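Local atomic coordinates of putative peptide ABC-transport system periplasmic peptide-binding protein (Campylobacter jejuni, PDB entry 4OEV), a protein that binds nickel(II) outside the cytoplasm for uptake by an ABC-type importer, and belongs to a solute-binding family generally assigned to peptide transport. Residues I100-E105 / H393-F398; F104-S109 / K124-F129. All coordinates share one frame; numbering follows the deposited sequence.

Contact 1. Residues I100-E105 / H393-F398; sequences IYVNFE and HTFRVF
Val102, on the short, weakly bonded helix 101-104, meets Arg396 and Phe395 of helix 395-398 through its two methyl groups. CG2 lies against the aliphatic part of the arginine, 3.7 Å from Arg396 CG and almost as near to CD. The other methyl turns to the phenylalanine, with Val102 CG1 4.0 Å from Phe395 CE2. The valine torsion (chi1 -65°) sets CG2 between the backbone N and the carbonyl carbon and CG1 beside the N, which spreads the two methyls between the arginine chain and the ring.

Arg396 does not leave its backbone in the direction of residues 100-105, yet its end comes nearer because the chain bends at chi3 (-75°), bringing the guanidinium up to Ile100 and Asn103. Ile100 runs alongside it in the same direction, its CG2 4.0 Å from Arg396 NH2. Asn103 comes over one face: its OD1 stands 4.2 Å from Arg396 NH1, displaced toward the rim, with the amide turned 72° from the guanidinium plane. The hydrogen bonds of the group go to backbone carbonyls instead, NH2 to Ser99 O and NH1 to Phe392 O, and Trp411 adds a cation-pi contact.

Arg429 makes a second link between the segments, donating to Val102 O, pairing with Glu105 in a salt bridge and engaging Phe395 in a cation-pi contact. In this family two lobes close around the ligand, and the position of the contact is consistent with packing between them. The direct contact is van der Waals packing, mostly of carbon, while the buried arginine joins the chain just before each segment through carbonyl oxygens; its charge is therefore probably stabilised by carbonyl dipoles and an aromatic ring.

Contact 2. Residues F104-S109 / K124-F129; sequences FEDIKS and KPYPAF
At the base of the beta hairpin made by strands 107-114 and 117-122, Asp106 reaches over to Lys124, joining the turn that leads into the first strand to the loop that leaves the second. With its CG anti to the backbone N (chi1 -176°), the aspartate extends its carboxylate to the lysine backbone. Lys124 N donates to the syn lone pair of Asp106 OD1 over 3.2 Å in a bent bond of 144°. The second oxygen, Asp106 OD2, lies 2.6 Å from Lys124 O.

The lysine side chain contributes through its aliphatic root: Lys124 CG is 3.2 Å from Asp106 OD1, whereas Lys124 NZ stays 5.1 Å from that oxygen, too far for a salt bridge. Tyr126 also borders the carboxylate, its CB 3.5 Å from Asp106 OD2 and its ring steeply inclined to the carboxylate plane. The phenol hydroxyl is turned to another partner, Asp391.

Apolar packing takes over beyond the aspartate. Phe104 lies at the edge of the Phe129 ring, near its plane, with Phe129 CE1 4.1 Å from Phe104 CD2. CE1 and CZ also meet the terminal methyl of Ile107, Phe129 CE1 being 3.8 Å from Ile107 CD1. Both side chains cross the phenylalanine at about a right angle. Tyr63, on strand 62-67 of the same sheet, adds an edge-to-face partner for Phe129, and Ile88 of helix 81-92 packs on Ile107.

Two type I turns, Phe104 to Ile107 and Tyr126 to Phe129, present these groups to each other. A classic beta bulge, with Lys108 and Ser109 facing Thr121, follows at once, so the arrangement is that of a bulged antiparallel hairpin at the edge of a four-stranded sheet.

Overall arrangement
Both contacts start from one continuous run of chain, in which helix 101-104 passes through Phe104 and Glu105 into strand 107-114. Both are largely buried; contact 1 is the more central and joins parts nearly 300 residues apart, while contact 2 lies farther out, is local to a hairpin, and has an exposed lysine at its margin. Their chemistry differs accordingly. The first is mostly carbon packing around a buried cation whose hydrogen bonds go to carbonyls just before the two segments, whereas in the second a carboxylate accepts a backbone N-H directly beside an aromatic cluster. Tyr126 connects them, its CE2 resting 3.5 Å from Asn103 O, so the loop of contact 2 packs against the helix of contact 1.

Contact 1. Residues I100-E105 / H393-F398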
ATOM      1  N   ILE A 100       3.701   7.168  -9.515  1.00 32.74           N
ATOM      2  CA  ILE A 100       2.272   7.481  -9.561  1.00 32.87           C
ATOM      3  C   ILE A 100       1.890   8.000 -10.956  1.00 35.39           C
ATOM      4  O   ILE A 100       0.820   8.557 -11.145  1.00 36.31           O
ATOM      5  CB  ILE A 100       1.874   8.525  -8.466  1.00 38.92           C
ATOM      6  CG1 ILE A 100       2.695   9.797  -8.621  1.00 40.57           C
ATOM      7  CG2 ILE A 100       2.098   7.940  -7.070  1.00 40.90           C
ATOM      8  CD1 ILE A 100       2.526  10.772  -7.473  1.00 41.65           C
ATOM      9  N   TYR A 101       2.741   7.700 -11.944  1.00 40.10           N
ATOM     10  CA  TYR A 101       2.467   8.069 -13.338  1.00 40.26           C
ATOM     11  C   TYR A 101       1.004   7.763 -13.770  1.00 35.79           C
ATOM     12  O   TYR A 101       0.323   8.585 -14.371  1.00 37.55           O
ATOM     13  CB  TYR A 101       3.478   7.366 -14.254  1.00 34.45           C
ATOM     14  CG  TYR A 101       3.159   7.561 -15.732  1.00 39.72           C
ATOM     15  CD1 TYR A 101       2.601   6.535 -16.503  1.00 36.74           C
ATOM     16  CD2 TYR A 101       3.387   8.788 -16.347  1.00 42.73           C
ATOM     17  CE1 TYR A 101       2.290   6.763 -17.874  1.00 35.38           C
ATOM     18  CE2 TYR A 101       3.081   9.004 -17.677  1.00 40.98           C
ATOM     19  CZ  TYR A 101       2.553   7.987 -18.436  1.00 38.53           C
ATOM     20  OH  TYR A 101       2.245   8.242 -19.741  1.00 38.85           O
ATOM     21  N   VAL A 102       0.513   6.579 -13.410  1.00 34.16           N
ATOM     22  CA  VAL A 102      -0.799   6.115 -13.870  1.00 33.43           C
ATOM     23  C   VAL A 102      -1.940   6.897 -13.208  1.00 34.96           C
ATOM     24  O   VAL A 102      -3.093   6.806 -13.645  1.00 34.84           O
ATOM     25  CB  VAL A 102      -0.975   4.566 -13.621  1.00 31.16           C
ATOM     26  CG1 VAL A 102       0.017   3.787 -14.469  1.00 30.76           C
ATOM     27  CG2 VAL A 102      -0.803   4.260 -12.117  1.00 33.13           C
ATOM     28  N   ASN A 103      -1.633   7.679 -12.156  1.00 34.94           N
ATOM     29  CA  ASN A 103      -2.640   8.481 -11.495  1.00 34.42           C
ATOM     30  C   ASN A 103      -2.777   9.831 -12.212  1.00 36.11           C
ATOM     31  O   ASN A 103      -3.734  10.590 -11.923  1.00 38.54           O
ATOM     32  CB  ASN A 103      -2.335   8.739 -10.006  1.00 34.23           C
ATOM     33  CG  ASN A 103      -2.352   7.450  -9.182  1.00 36.27           C
ATOM     34  OD1 ASN A 103      -2.427   6.371  -9.729  1.00 37.59           O
ATOM     35  ND2 ASN A 103      -2.328   7.585  -7.870  1.00 37.13           N
ATOM     36  N   PHE A 104      -1.787  10.160 -13.043  1.00 36.69           N
ATOM     37  CA  PHE A 104      -1.785  11.478 -13.739  1.00 40.09           C
ATOM     38  C   PHE A 104      -1.660  11.460 -15.250  1.00 41.38           C
ATOM     39  O   PHE A 104      -1.694  12.535 -15.869  1.00 44.07           O
ATOM     40  CB  PHE A 104      -0.661  12.341 -13.161  1.00 39.22           C
ATOM     41  CG  PHE A 104      -0.851  12.633 -11.712  1.00 42.53           C
ATOM     42  CD1 PHE A 104      -0.465  11.699 -10.748  1.00 37.66           C
ATOM     43  CD2 PHE A 104      -1.476  13.794 -11.294  1.00 43.39           C
ATOM     44  CE1 PHE A 104      -0.685  11.940  -9.398  1.00 42.19           C
ATOM     45  CE2 PHE A 104      -1.677  14.054  -9.929  1.00 45.79           C
ATOM     46  CZ  PHE A 104      -1.289  13.125  -8.984  1.00 42.62           C
ATOM     47  N   GLU A 105      -1.553  10.270 -15.859  1.00 38.00           N
ATOM     48  CA  GLU A 105      -1.383  10.149 -17.316  1.00 38.58           C
ATOM     49  C   GLU A 105      -2.575  10.683 -18.073  1.00 45.27           C
ATOM     50  O   GLU A 105      -2.490  11.027 -19.259  1.00 46.65           O
ATOM     51  CB  GLU A 105      -1.156   8.681 -17.737  1.00 37.19           C
ATOM     52  CG  GLU A 105      -2.340   7.766 -17.346  1.00 40.30           C
ATOM     53  CD  GLU A 105      -2.118   6.311 -17.744  1.00 51.46           C
ATOM     54  OE1 GLU A 105      -1.229   6.109 -18.605  1.00 54.26           O
ATOM     55  OE2 GLU A 105      -2.752   5.381 -17.140  1.00 49.89           O
ATOM     56  N   HIS A 393      -4.723   0.410  -5.529  1.00 30.33           N
ATOM     57  CA  HIS A 393      -3.923  -0.820  -5.441  1.00 28.19           C
ATOM     58  C   HIS A 393      -4.509  -1.913  -6.349  1.00 26.28           C
ATOM     59  O   HIS A 393      -4.354  -3.097  -6.115  1.00 26.62           O
ATOM     60  CB  HIS A 393      -3.804  -1.292  -3.983  1.00 27.79           C
ATOM     61  CG  HIS A 393      -2.856  -0.451  -3.180  1.00 30.80           C
ATOM     62  ND1 HIS A 393      -2.129  -0.936  -2.115  1.00 32.10           N
ATOM     63  CD2 HIS A 393      -2.470   0.842  -3.339  1.00 30.90           C
ATOM     64  CE1 HIS A 393      -1.384   0.034  -1.613  1.00 32.16           C
ATOM     65  NE2 HIS A 393      -1.544   1.117  -2.359  1.00 30.13           N
ATOM     66  N   THR A 394      -5.160  -1.526  -7.431  1.00 26.76           N
ATOM     67  CA  THR A 394      -5.571  -2.585  -8.330  1.00 25.23           C
ATOM     68  C   THR A 394      -4.953  -2.401  -9.672  1.00 27.30           C
ATOM     69  O   THR A 394      -4.462  -3.384 -10.256  1.00 26.29           O
ATOM     70  CB  THR A 394      -7.139  -2.716  -8.501  1.00 29.06           C
ATOM     71  OG1 THR A 394      -7.678  -1.466  -8.924  1.00 29.67           O
ATOM     72  CG2 THR A 394      -7.840  -3.154  -7.213  1.00 27.12           C
ATOM     73  N   PHE A 395      -4.927  -1.160 -10.186  1.00 27.62           N
ATOM     74  CA  PHE A 395      -4.368  -0.984 -11.508  1.00 25.06           C
ATOM     75  C   PHE A 395      -2.860  -1.370 -11.593  1.00 28.03           C
ATOM     76  O   PHE A 395      -2.448  -2.197 -12.461  1.00 29.77           O
ATOM     77  CB  PHE A 395      -4.585   0.459 -12.001  1.00 24.19           C
ATOM     78  CG  PHE A 395      -4.367   0.633 -13.511  1.00 25.07           C
ATOM     79  CD1 PHE A 395      -5.390   0.364 -14.390  1.00 26.10           C
ATOM     80  CD2 PHE A 395      -3.121   1.033 -14.019  1.00 28.02           C
ATOM     81  CE1 PHE A 395      -5.200   0.533 -15.810  1.00 29.24           C
ATOM     82  CE2 PHE A 395      -2.902   1.176 -15.427  1.00 31.17           C
ATOM     83  CZ  PHE A 395      -3.941   0.922 -16.309  1.00 30.55           C
ATOM     84  N   ARG A 396      -2.031  -0.852 -10.703  1.00 24.69           N
ATOM     85  CA  ARG A 396      -0.592  -1.174 -10.816  1.00 22.84           C
ATOM     86  C   ARG A 396      -0.332  -2.631 -10.429  1.00 23.69           C
ATOM     87  O   ARG A 396       0.778  -3.132 -10.676  1.00 24.02           O
ATOM     88  CB  ARG A 396       0.267  -0.286  -9.901  1.00 21.70           C
ATOM     89  CG  ARG A 396       0.443   1.129 -10.508  1.00 23.87           C
ATOM     90  CD  ARG A 396       0.987   2.140  -9.482  1.00 25.61           C
ATOM     91  NE  ARG A 396      -0.076   2.510  -8.548  1.00 31.08           N
ATOM     92  CZ  ARG A 396       0.041   3.446  -7.595  1.00 31.12           C
ATOM     93  NH1 ARG A 396      -0.998   3.723  -6.826  1.00 29.62           N
ATOM     94  NH2 ARG A 396       1.175   4.107  -7.421  1.00 31.88           N
ATOM     95  N   VAL A 397      -1.317  -3.255  -9.792  1.00 21.46           N
ATOM     96  CA  VAL A 397      -1.066  -4.639  -9.243  1.00 22.89           C
ATOM     97  C   VAL A 397      -1.457  -5.781 -10.205  1.00 26.82           C
ATOM     98  O   VAL A 397      -0.735  -6.796 -10.286  1.00 27.07           O
ATOM     99  CB  VAL A 397      -1.800  -4.809  -7.900  1.00 23.23           C
ATOM    100  CG1 VAL A 397      -1.752  -6.315  -7.346  1.00 24.39           C
ATOM    101  CG2 VAL A 397      -1.211  -3.897  -6.867  1.00 25.82           C
ATOM    102  N   PHE A 398      -2.578  -5.620 -10.916  1.00 26.89           N
ATOM    103  CA  PHE A 398      -3.195  -6.699 -11.727  1.00 24.64           C
ATOM    104  C   PHE A 398      -3.170  -6.422 -13.218  1.00 27.39           C
ATOM    105  O   PHE A 398      -3.317  -7.334 -14.020  1.00 26.90           O
ATOM    106  CB  PHE A 398      -4.662  -6.897 -11.311  1.00 25.18           C
ATOM    107  CG  PHE A 398      -4.809  -7.289  -9.827  1.00 28.41           C
ATOM    108  CD1 PHE A 398      -4.418  -8.546  -9.404  1.00 26.53           C
ATOM    109  CD2 PHE A 398      -5.311  -6.387  -8.899  1.00 25.76           C
ATOM    110  CE1 PHE A 398      -4.524  -8.904  -8.043  1.00 27.85           C
ATOM    111  CE2 PHE A 398      -5.417  -6.726  -7.552  1.00 26.65           C
ATOM    112  CZ  PHE A 398      -5.032  -7.998  -7.126  1.00 28.53           C
TER

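Contact 2. Residues F104-S109 / K124-F129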
ATOM      1  N   PHE A 104      -1.787  10.160 -13.043  1.00 36.69           N
ATOM      2  CA  PHE A 104      -1.785  11.478 -13.739  1.00 40.09           C
ATOM      3  C   PHE A 104      -1.660  11.460 -15.250  1.00 41.38           C
ATOM      4  O   PHE A 104      -1.694  12.535 -15.869  1.00 44.07           O
ATOM      5  CB  PHE A 104      -0.661  12.341 -13.161  1.00 39.22           C
ATOM      6  CG  PHE A 104      -0.851  12.633 -11.712  1.00 42.53           C
ATOM      7  CD1 PHE A 104      -0.465  11.699 -10.748  1.00 37.66           C
ATOM      8  CD2 PHE A 104      -1.476  13.794 -11.294  1.00 43.39           C
ATOM      9  CE1 PHE A 104      -0.685  11.940  -9.398  1.00 42.19           C
ATOM     10  CE2 PHE A 104      -1.677  14.054  -9.929  1.00 45.79           C
ATOM     11  CZ  PHE A 104      -1.289  13.125  -8.984  1.00 42.62           C
ATOM     12  N   GLU A 105      -1.553  10.270 -15.859  1.00 38.00           N
ATOM     13  CA  GLU A 105      -1.383  10.149 -17.316  1.00 38.58           C
ATOM     14  C   GLU A 105      -2.575  10.683 -18.073  1.00 45.27           C
ATOM     15  O   GLU A 105      -2.490  11.027 -19.259  1.00 46.65           O
ATOM     16  CB  GLU A 105      -1.156   8.681 -17.737  1.00 37.19           C
ATOM     17  CG  GLU A 105      -2.340   7.766 -17.346  1.00 40.30           C
ATOM     18  CD  GLU A 105      -2.118   6.311 -17.744  1.00 51.46           C
ATOM     19  OE1 GLU A 105      -1.229   6.109 -18.605  1.00 54.26           O
ATOM     20  OE2 GLU A 105      -2.752   5.381 -17.140  1.00 49.89           O
ATOM     21  N   ASP A 106      -3.704  10.736 -17.390  1.00 47.43           N
ATOM     22  CA  ASP A 106      -4.943  11.107 -18.018  1.00 46.66           C
ATOM     23  C   ASP A 106      -5.201  12.631 -18.054  1.00 47.54           C
ATOM     24  O   ASP A 106      -6.257  13.088 -18.507  1.00 43.90           O
ATOM     25  CB  ASP A 106      -6.063  10.413 -17.289  1.00 48.35           C
ATOM     26  CG  ASP A 106      -7.394  10.663 -17.925  1.00 48.16           C
ATOM     27  OD1 ASP A 106      -7.476  10.598 -19.173  1.00 48.43           O
ATOM     28  OD2 ASP A 106      -8.316  11.047 -17.176  1.00 46.79           O
ATOM     29  N   ILE A 107      -4.218  13.409 -17.625  1.00 46.56           N
ATOM     30  CA  ILE A 107      -4.332  14.867 -17.646  1.00 48.42           C
ATOM     31  C   ILE A 107      -3.918  15.396 -19.002  1.00 50.86           C
ATOM     32  O   ILE A 107      -2.793  15.149 -19.451  1.00 52.65           O
ATOM     33  CB  ILE A 107      -3.460  15.481 -16.578  1.00 46.88           C
ATOM     34  CG1 ILE A 107      -4.010  15.065 -15.233  1.00 49.80           C
ATOM     35  CG2 ILE A 107      -3.431  17.058 -16.719  1.00 46.89           C
ATOM     36  CD1 ILE A 107      -3.044  15.193 -14.187  1.00 51.94           C
ATOM     37  N   LYS A 108      -4.829  16.098 -19.670  1.00 47.48           N
ATOM     38  CA  LYS A 108      -4.520  16.652 -20.964  1.00 48.99           C
ATOM     39  C   LYS A 108      -3.819  18.009 -20.872  1.00 51.79           C
ATOM     40  O   LYS A 108      -2.822  18.233 -21.557  1.00 51.95           O
ATOM     41  CB  LYS A 108      -5.785  16.788 -21.786  1.00 52.51           C
ATOM     42  CG  LYS A 108      -5.538  17.389 -23.184  1.00 54.12           C
ATOM     43  CD  LYS A 108      -6.805  17.343 -23.946  1.00 54.60           C
ATOM     44  CE  LYS A 108      -6.592  17.918 -25.340  1.00 58.77           C
ATOM     45  NZ  LYS A 108      -7.802  17.709 -26.170  1.00 59.10           N
ATOM     46  N   SER A 109      -4.336  18.896 -20.016  1.00 51.39           N
ATOM     47  CA  SER A 109      -3.790  20.234 -19.844  1.00 54.54           C
ATOM     48  C   SER A 109      -4.053  20.766 -18.439  1.00 55.00           C
ATOM     49  O   SER A 109      -5.088  20.436 -17.824  1.00 52.38           O
ATOM     50  CB  SER A 109      -4.409  21.210 -20.853  1.00 55.98           C
ATOM     51  OG  SER A 109      -5.809  21.287 -20.613  1.00 55.44           O
ATOM     52  N   LYS A 124     -10.191  11.749 -20.532  1.00 50.89           N
ATOM     53  CA  LYS A 124     -11.379  10.967 -20.234  1.00 50.39           C
ATOM     54  C   LYS A 124     -11.618  11.071 -18.723  1.00 47.20           C
ATOM     55  O   LYS A 124     -10.719  11.467 -17.984  1.00 47.12           O
ATOM     56  CB  LYS A 124     -11.200   9.519 -20.720  1.00 54.59           C
ATOM     57  CG  LYS A 124      -9.879   8.912 -20.386  1.00 57.81           C
ATOM     58  CD  LYS A 124      -9.615   7.659 -21.198  1.00 59.17           C
ATOM     59  CE  LYS A 124      -8.243   7.730 -21.856  1.00 61.99           C
ATOM     60  NZ  LYS A 124      -7.594   6.370 -21.986  1.00 60.29           N
ATOM     61  N   PRO A 125     -12.824  10.722 -18.249  1.00 46.32           N
ATOM     62  CA  PRO A 125     -13.055  10.920 -16.805  1.00 46.42           C
ATOM     63  C   PRO A 125     -12.108  10.064 -15.963  1.00 43.89           C
ATOM     64  O   PRO A 125     -11.739   8.975 -16.404  1.00 41.28           O
ATOM     65  CB  PRO A 125     -14.517  10.469 -16.610  1.00 46.39           C
ATOM     66  CG  PRO A 125     -15.125  10.456 -18.018  1.00 45.67           C
ATOM     67  CD  PRO A 125     -13.992  10.130 -18.934  1.00 45.10           C
ATOM     68  N   TYR A 126     -11.740  10.549 -14.771  1.00 44.12           N
ATOM     69  CA  TYR A 126     -10.925   9.792 -13.827  1.00 43.76           C
ATOM     70  C   TYR A 126     -11.370  10.231 -12.457  1.00 45.38           C
ATOM     71  O   TYR A 126     -10.755  11.112 -11.858  1.00 43.52           O
ATOM     72  CB  TYR A 126      -9.418  10.044 -14.041  1.00 43.70           C
ATOM     73  CG  TYR A 126      -8.526   9.185 -13.177  1.00 43.14           C
ATOM     74  CD1 TYR A 126      -8.583   7.776 -13.235  1.00 42.17           C
ATOM     75  CD2 TYR A 126      -7.627   9.771 -12.296  1.00 42.34           C
ATOM     76  CE1 TYR A 126      -7.785   7.009 -12.408  1.00 38.73           C
ATOM     77  CE2 TYR A 126      -6.833   9.032 -11.505  1.00 40.18           C
ATOM     78  CZ  TYR A 126      -6.893   7.635 -11.557  1.00 39.08           C
ATOM     79  OH  TYR A 126      -6.084   6.903 -10.728  1.00 39.77           O
ATOM     80  N   PRO A 127     -12.492   9.669 -11.983  1.00 48.51           N
ATOM     81  CA  PRO A 127     -13.092  10.093 -10.713  1.00 48.34           C
ATOM     82  C   PRO A 127     -12.099   9.987  -9.552  1.00 45.96           C
ATOM     83  O   PRO A 127     -12.182  10.779  -8.608  1.00 43.40           O
ATOM     84  CB  PRO A 127     -14.230   9.090 -10.498  1.00 50.02           C
ATOM     85  CG  PRO A 127     -14.440   8.406 -11.791  1.00 48.04           C
ATOM     86  CD  PRO A 127     -13.207   8.531 -12.589  1.00 47.18           C
ATOM     87  N   ALA A 128     -11.135   9.078  -9.654  1.00 43.20           N
ATOM     88  CA  ALA A 128     -10.150   8.911  -8.587  1.00 41.76           C
ATOM     89  C   ALA A 128      -9.225  10.128  -8.451  1.00 42.77           C
ATOM     90  O   ALA A 128      -8.394  10.181  -7.547  1.00 36.54           O
ATOM     91  CB  ALA A 128      -9.331   7.659  -8.814  1.00 34.54           C
ATOM     92  N   PHE A 129      -9.377  11.122  -9.332  1.00 38.31           N
ATOM     93  CA  PHE A 129      -8.421  12.215  -9.394  1.00 39.20           C
ATOM     94  C   PHE A 129      -8.278  13.015  -8.081  1.00 39.79           C
ATOM     95  O   PHE A 129      -7.179  13.450  -7.740  1.00 39.90           O
ATOM     96  CB  PHE A 129      -8.836  13.219 -10.524  1.00 40.81           C
ATOM     97  CG  PHE A 129      -7.769  14.195 -10.896  1.00 41.74           C
ATOM     98  CD1 PHE A 129      -6.442  13.801 -10.973  1.00 43.31           C
ATOM     99  CD2 PHE A 129      -8.111  15.533 -11.274  1.00 43.62           C
ATOM    100  CE1 PHE A 129      -5.444  14.693 -11.327  1.00 45.87           C
ATOM    101  CE2 PHE A 129      -7.126  16.425 -11.641  1.00 50.84           C
ATOM    102  CZ  PHE A 129      -5.792  16.030 -11.685  1.00 43.78           C
TER